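Chitosanase (Bacillus subtilis subsp. subtilis str. 168, PDB 7C6C) cleaves beta-(1->4) linkages between D-glucosamine residues inside partly acetylated chitosan chains, and probably thereby helps break down fungal cell walls. Local coordinates at residues D190-P195 and R205-R210; K183-R188 and D212-I217. One frame throughout, in Å; residues are numbered along the deposited sequence.

Contact 1: D190-P195 and R205-R210; sequences DDLMNP and RESVAR. With LMR ((2S)-2-hydroxybutanedioic acid), chain B.
At the C-terminal end of helix 177-193, the carbonyl of Met193 is taken by the guanidinium of Arg205, whose segment leads through a type I beta turn, Arg205 to Val208, into helix 209-219. Arg205 NE gives the main bond, 2.6 Å to Met193 O and fairly straight (163° at the hydrogen), with the oxygen at the edge of the guanidinium and in its plane. Arg205 NH1 adds a weak bond to the same oxygen and donates to Asn194 OD1 at 3.2 Å. The side-chain oxygen of Asn194 is met from above its carbonyl plane, the amide and guanidinium being turned 69° apart. The chain of Arg205, extended from CG to NE, crosses the Met193 side chain at about a right angle. Beside this polar grip, Val208 CG1 wedges between Met193 SD (3.6 Å) and Leu192 CB (3.7 Å). Leu192 CD2 lies 3.7 Å from Ser207 OG, a hydroxyl hydrogen-bonded to Trp204 O and Gln146 NE2. Further on, Ala209 CB approaches malate O4B at 3.6 Å; Ser233, Asn234 and Glu235 hydrogen-bond that ligand. Leu192 also packs on helix 134-147 and on Trp204 of helix 201-205, the short helix that ends at Arg205.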
loop_
_atom_site.group_PDB
_atom_site.type_symbol
_atom_site.label_atom_id
_atom_site.label_comp_id
_atom_site.label_asym_id
_atom_site.label_seq_id
_atom_site.Cartn_x
_atom_site.Cartn_y
_atom_site.Cartn_z
ATOM N N ASP A 190 -0.289 2.058 -16.406
ATOM C CA ASP A 190 0.079 1.019 -17.362
ATOM C C ASP A 190 0.445 -0.273 -16.649
ATOM O O ASP A 190 0.111 -1.368 -17.117
ATOM C CB ASP A 190 1.245 1.495 -18.227
ATOM C CG ASP A 190 0.846 2.585 -19.203
ATOM O OD1 ASP A 190 -0.365 2.745 -19.468
ATOM O OD2 ASP A 190 1.751 3.274 -19.714
ATOM N N ASP A 191 1.125 -0.168 -15.510
ATOM C CA ASP A 191 1.516 -1.371 -14.786
ATOM C C ASP A 191 0.311 -2.077 -14.176
ATOM O O ASP A 191 0.254 -3.312 -14.154
ATOM C CB ASP A 191 2.538 -1.026 -13.708
ATOM C CG ASP A 191 3.130 -2.254 -13.075
ATOM O OD1 ASP A 191 3.786 -3.004 -13.822
ATOM O OD2 ASP A 191 2.933 -2.480 -11.863
ATOM N N LEU A 192 -0.660 -1.309 -13.673
ATOM C CA LEU A 192 -1.862 -1.910 -13.102
ATOM C C LEU A 192 -2.703 -2.589 -14.173
ATOM O O LEU A 192 -3.352 -3.605 -13.900
ATOM C CB LEU A 192 -2.686 -0.853 -12.367
ATOM C CG LEU A 192 -2.057 -0.295 -11.090
ATOM C CD1 LEU A 192 -2.877 0.881 -10.584
ATOM C CD2 LEU A 192 -1.923 -1.383 -10.028
ATOM N N MET A 193 -2.699 -2.048 -15.392
ATOM C CA MET A 193 -3.490 -2.621 -16.475
ATOM C C MET A 193 -2.848 -3.868 -17.060
ATOM O O MET A 193 -3.560 -4.773 -17.499
ATOM C CB MET A 193 -3.708 -1.569 -17.567
ATOM C CG MET A 193 -4.656 -0.476 -17.107
ATOM S SD MET A 193 -6.345 -1.036 -16.819
ATOM C CE MET A 193 -6.956 -1.136 -18.500
ATOM N N ASN A 194 -1.523 -3.944 -17.080
ATOM C CA ASN A 194 -0.821 -5.075 -17.689
ATOM C C ASN A 194 0.420 -5.401 -16.879
ATOM O O ASN A 194 1.555 -5.207 -17.332
ATOM C CB ASN A 194 -0.492 -4.788 -19.156
ATOM C CG ASN A 194 -1.731 -4.749 -20.029
ATOM O OD1 ASN A 194 -2.372 -5.778 -20.259
ATOM N ND2 ASN A 194 -2.080 -3.566 -20.509
ATOM N N PRO A 195 0.239 -5.910 -15.661
ATOM C CA PRO A 195 1.395 -6.233 -14.824
ATOM C C PRO A 195 2.156 -7.426 -15.371
ATOM O O PRO A 195 1.601 -8.295 -16.051
ATOM C CB PRO A 195 0.768 -6.573 -13.468
ATOM C CG PRO A 195 -0.613 -7.014 -13.792
ATOM C CD PRO A 195 -1.037 -6.217 -14.989
ATOM N N ARG A 205 -6.365 -4.494 -12.306
ATOM C CA ARG A 205 -7.141 -3.800 -13.327
ATOM C C ARG A 205 -8.336 -3.096 -12.682
ATOM O O ARG A 205 -8.728 -2.019 -13.108
ATOM C CB ARG A 205 -7.579 -4.766 -14.438
ATOM C CG ARG A 205 -6.498 -4.981 -15.488
ATOM C CD ARG A 205 -6.791 -6.120 -16.462
ATOM N NE ARG A 205 -5.603 -6.410 -17.267
ATOM C CZ ARG A 205 -5.315 -7.588 -17.819
ATOM N NH1 ARG A 205 -4.201 -7.729 -18.522
ATOM N NH2 ARG A 205 -6.135 -8.619 -17.689
ATOM N N GLU A 206 -8.896 -3.701 -11.640
ATOM C CA GLU A 206 -10.020 -3.114 -10.925
ATOM C C GLU A 206 -9.605 -1.995 -9.982
ATOM O O GLU A 206 -10.481 -1.366 -9.382
ATOM C CB GLU A 206 -10.773 -4.198 -10.146
ATOM C CG GLU A 206 -11.954 -4.785 -10.901
ATOM C CD GLU A 206 -13.011 -3.742 -11.223
ATOM O OE1 GLU A 206 -13.088 -3.315 -12.394
ATOM O OE2 GLU A 206 -13.761 -3.344 -10.304
ATOM N N SER A 207 -8.305 -1.734 -9.842
ATOM C CA SER A 207 -7.788 -0.744 -8.908
ATOM C C SER A 207 -7.305 0.527 -9.592
ATOM O O SER A 207 -6.863 1.449 -8.897
ATOM C CB SER A 207 -6.633 -1.338 -8.097
ATOM O OG SER A 207 -5.441 -1.353 -8.861
ATOM N N VAL A 208 -7.374 0.607 -10.925
ATOM C CA VAL A 208 -6.775 1.731 -11.639
ATOM C C VAL A 208 -7.398 3.061 -11.255
ATOM O O VAL A 208 -6.765 4.104 -11.432
ATOM C CB VAL A 208 -6.805 1.527 -13.173
ATOM C CG1 VAL A 208 -5.969 0.328 -13.562
ATOM C CG2 VAL A 208 -8.243 1.387 -13.672
ATOM N N ALA A 209 -8.627 3.056 -10.731
ATOM C CA ALA A 209 -9.268 4.314 -10.362
ATOM C C ALA A 209 -8.446 5.101 -9.348
ATOM O O ALA A 209 -8.558 6.328 -9.298
ATOM C CB ALA A 209 -10.682 4.071 -9.834
ATOM N N ARG A 210 -7.628 4.430 -8.530
ATOM C CA ARG A 210 -6.825 5.170 -7.559
ATOM C C ARG A 210 -5.861 6.124 -8.245
ATOM O O ARG A 210 -5.575 7.205 -7.715
ATOM C CB ARG A 210 -6.108 4.217 -6.594
ATOM C CG ARG A 210 -4.962 3.412 -7.187
ATOM C CD ARG A 210 -4.809 2.082 -6.467
ATOM N NE ARG A 210 -4.273 2.226 -5.115
ATOM C CZ ARG A 210 -4.308 1.251 -4.212
ATOM N NH1 ARG A 210 -4.903 0.103 -4.511
ATOM N NH2 ARG A 210 -3.764 1.416 -3.015
HETATM C C1 LMR B . -14.228 9.050 -12.578
HETATM O O1A LMR B . -14.818 8.997 -11.479
HETATM O O1B LMR B . -14.112 10.108 -13.232
HETATM C C2 LMR B . -13.640 7.795 -13.153
HETATM O O2 LMR B . -13.244 8.055 -14.505
HETATM C C3 LMR B . -12.420 7.347 -12.348
HETATM C C4 LMR B . -12.826 6.766 -11.010
HETATM O O4A LMR B . -13.633 5.809 -10.995
HETATM O O4B LMR B . -12.335 7.254 -9.965
#

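Contact 2: K183-R188 and D212-I217; sequences KFLDVR and DVLRSI
Arg215, Leu185 and Leu214 carry most of the buried surface where two nearly antiparallel helices face each other, their segment axes 10.5 Å apart at closest approach and 172° between directions. Leu185 and Arg215 lie alongside, their side chains running in opposite senses. Leu185 CB sits over one face of the guanidinium, 3.6 Å from Arg215 NH2, while Leu185 CD1 lies 4.0 Å from Arg215 CG, so the leucine follows the arginine from its aliphatic root to its charged end. The bend at chi3 (-58°) swings the guanidinium over Leu185 CB and on to Asp186. There Arg215 NH2 makes a salt bridge to Asp186 OD1 at 2.8 Å, although as a hydrogen bond it is weak, with 126° at the hydrogen and the carboxylate and guanidinium planes not coplanar. Arg215 NH1 is hydrogen-bonded to Asn182 O, a second hold on the same group from helix 177-193. Deeper in, Leu185 CD2 meets Leu214 CB at 4.2 Å, the two leucines crossing at about a right angle. Leu214 CD1 comes 4.0 Å from Arg188 NH1; this arginine, extended from CG to NE, reaches Asp142, Gln146 and His147. The contact thus joins helix 177-193 to helix 209-219; Phe184 packs against helices 134-147 and 156-167, and Val213 and Leu214 against Phe18 of helix 5-20.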
loop_
_atom_site.group_PDB
_atom_site.type_symbol
_atom_site.label_atom_id
_atom_site.label_comp_id
_atom_site.label_asym_id
_atom_site.label_seq_id
_atom_site.Cartn_x
_atom_site.Cartn_y
_atom_site.Cartn_z
ATOM N N LYS A 183 3.800 11.771 -15.183
ATOM C CA LYS A 183 4.351 10.622 -15.890
ATOM C C LYS A 183 4.377 9.387 -14.997
ATOM O O LYS A 183 4.128 8.272 -15.471
ATOM C CB LYS A 183 5.742 10.946 -16.433
ATOM C CG LYS A 183 5.766 12.172 -17.335
ATOM C CD LYS A 183 6.424 11.889 -18.680
ATOM C CE LYS A 183 6.455 13.141 -19.556
ATOM N NZ LYS A 183 6.565 12.824 -21.011
ATOM N N PHE A 184 4.670 9.565 -13.703
ATOM C CA PHE A 184 4.629 8.441 -12.774
ATOM C C PHE A 184 3.239 7.824 -12.724
ATOM O O PHE A 184 3.093 6.597 -12.741
ATOM C CB PHE A 184 5.048 8.894 -11.377
ATOM C CG PHE A 184 5.183 7.761 -10.398
ATOM C CD1 PHE A 184 4.087 7.301 -9.683
ATOM C CD2 PHE A 184 6.403 7.126 -10.220
ATOM C CE1 PHE A 184 4.214 6.243 -8.804
ATOM C CE2 PHE A 184 6.535 6.073 -9.335
ATOM C CZ PHE A 184 5.439 5.632 -8.629
ATOM N N LEU A 185 2.206 8.663 -12.648
ATOM C CA LEU A 185 0.843 8.147 -12.617
ATOM C C LEU A 185 0.516 7.391 -13.903
ATOM O O LEU A 185 -0.159 6.358 -13.867
ATOM C CB LEU A 185 -0.142 9.286 -12.336
ATOM C CG LEU A 185 -0.040 9.872 -10.921
ATOM C CD1 LEU A 185 -0.770 11.209 -10.831
ATOM C CD2 LEU A 185 -0.600 8.895 -9.900
ATOM N N ASP A 186 1.019 7.874 -15.046
ATOM C CA ASP A 186 0.857 7.150 -16.306
ATOM C C ASP A 186 1.533 5.784 -16.251
ATOM O O ASP A 186 0.961 4.771 -16.675
ATOM C CB ASP A 186 1.471 7.955 -17.452
ATOM C CG ASP A 186 0.667 9.179 -17.814
ATOM O OD1 ASP A 186 -0.484 9.312 -17.352
ATOM O OD2 ASP A 186 1.197 10.005 -18.590
ATOM N N VAL A 187 2.775 5.751 -15.761
ATOM C CA VAL A 187 3.524 4.503 -15.662
ATOM C C VAL A 187 2.814 3.532 -14.727
ATOM O O VAL A 187 2.700 2.335 -15.014
ATOM C CB VAL A 187 4.966 4.799 -15.207
ATOM C CG1 VAL A 187 5.660 3.529 -14.737
ATOM C CG2 VAL A 187 5.755 5.463 -16.334
ATOM N N ARG A 188 2.319 4.032 -13.596
ATOM C CA ARG A 188 1.614 3.160 -12.666
ATOM C C ARG A 188 0.321 2.631 -13.272
ATOM O O ARG A 188 0.006 1.446 -13.125
ATOM C CB ARG A 188 1.348 3.886 -11.348
ATOM C CG ARG A 188 0.703 2.985 -10.321
ATOM C CD ARG A 188 0.616 3.633 -8.955
ATOM N NE ARG A 188 0.013 2.709 -8.005
ATOM C CZ ARG A 188 -0.526 3.066 -6.845
ATOM N NH1 ARG A 188 -0.527 4.343 -6.474
ATOM N NH2 ARG A 188 -1.071 2.138 -6.061
ATOM N N ASP A 212 -6.510 7.812 -10.981
ATOM C CA ASP A 212 -7.274 9.000 -11.345
ATOM C C ASP A 212 -7.651 9.834 -10.127
ATOM O O ASP A 212 -7.692 11.064 -10.218
ATOM C CB ASP A 212 -8.514 8.626 -12.155
ATOM C CG ASP A 212 -9.111 9.818 -12.875
ATOM O OD1 ASP A 212 -8.397 10.442 -13.694
ATOM O OD2 ASP A 212 -10.287 10.142 -12.620
ATOM N N VAL A 213 -7.927 9.204 -8.982
ATOM C CA VAL A 213 -8.203 9.980 -7.775
ATOM C C VAL A 213 -6.995 10.836 -7.417
ATOM O O VAL A 213 -7.120 12.027 -7.099
ATOM C CB VAL A 213 -8.623 9.058 -6.615
ATOM C CG1 VAL A 213 -8.710 9.848 -5.317
ATOM C CG2 VAL A 213 -9.950 8.390 -6.919
ATOM N N LEU A 214 -5.802 10.236 -7.466
ATOM C CA LEU A 214 -4.585 10.967 -7.141
ATOM C C LEU A 214 -4.311 12.054 -8.172
ATOM O O LEU A 214 -3.938 13.179 -7.816
ATOM C CB LEU A 214 -3.414 9.986 -7.027
ATOM C CG LEU A 214 -3.540 8.987 -5.868
ATOM C CD1 LEU A 214 -2.567 7.810 -6.051
ATOM C CD2 LEU A 214 -3.326 9.673 -4.511
ATOM N N ARG A 215 -4.518 11.747 -9.453
ATOM C CA ARG A 215 -4.333 12.759 -10.483
ATOM C C ARG A 215 -5.290 13.927 -10.296
ATOM O O ARG A 215 -4.927 15.072 -10.577
ATOM C CB ARG A 215 -4.489 12.142 -11.872
ATOM C CG ARG A 215 -3.752 12.944 -12.934
ATOM C CD ARG A 215 -4.032 12.480 -14.345
ATOM N NE ARG A 215 -3.691 11.078 -14.585
ATOM C CZ ARG A 215 -2.490 10.634 -14.959
ATOM N NH1 ARG A 215 -1.469 11.472 -15.116
ATOM N NH2 ARG A 215 -2.310 9.339 -15.179
ATOM N N SER A 216 -6.514 13.661 -9.826
ATOM C CA SER A 216 -7.469 14.748 -9.618
ATOM C C SER A 216 -6.987 15.723 -8.555
ATOM O O SER A 216 -7.270 16.923 -8.645
ATOM C CB SER A 216 -8.841 14.185 -9.252
ATOM O OG SER A 216 -9.433 13.536 -10.369
ATOM N N ILE A 217 -6.268 15.233 -7.541
ATOM C CA ILE A 217 -5.675 16.126 -6.550
ATOM C C ILE A 217 -4.635 17.024 -7.211
ATOM O O ILE A 217 -4.588 18.239 -6.968
ATOM C CB ILE A 217 -5.076 15.314 -5.385
ATOM C CG1 ILE A 217 -6.133 14.408 -4.736
ATOM C CG2 ILE A 217 -4.438 16.248 -4.369
ATOM C CD1 ILE A 217 -5.576 13.478 -3.687
#

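How the contacts relate
Both contacts pair helix 177-193 with the chain leading into or forming helix 209-219, and contact 1 is nested within the loop that contact 2 closes. Contact 2 is largely buried and joins two helix bodies by Leu185 packing on Leu214 and on the chain of Arg215, with an ion pair toward its exposed margin. Contact 1 lies at the surface where one helix ends, and there an arginine binds uncharged oxygens, a main-chain carbonyl and an amide. The two meet at Arg188 NH2 and Arg210 NE, like charges 3.3 Å apart; Asp142 forms salt bridges with both, and Arg210 also pairs with Glu19, the predicted proton donor. Malate touches Ala209 and Asp212, which point away from the partner segments.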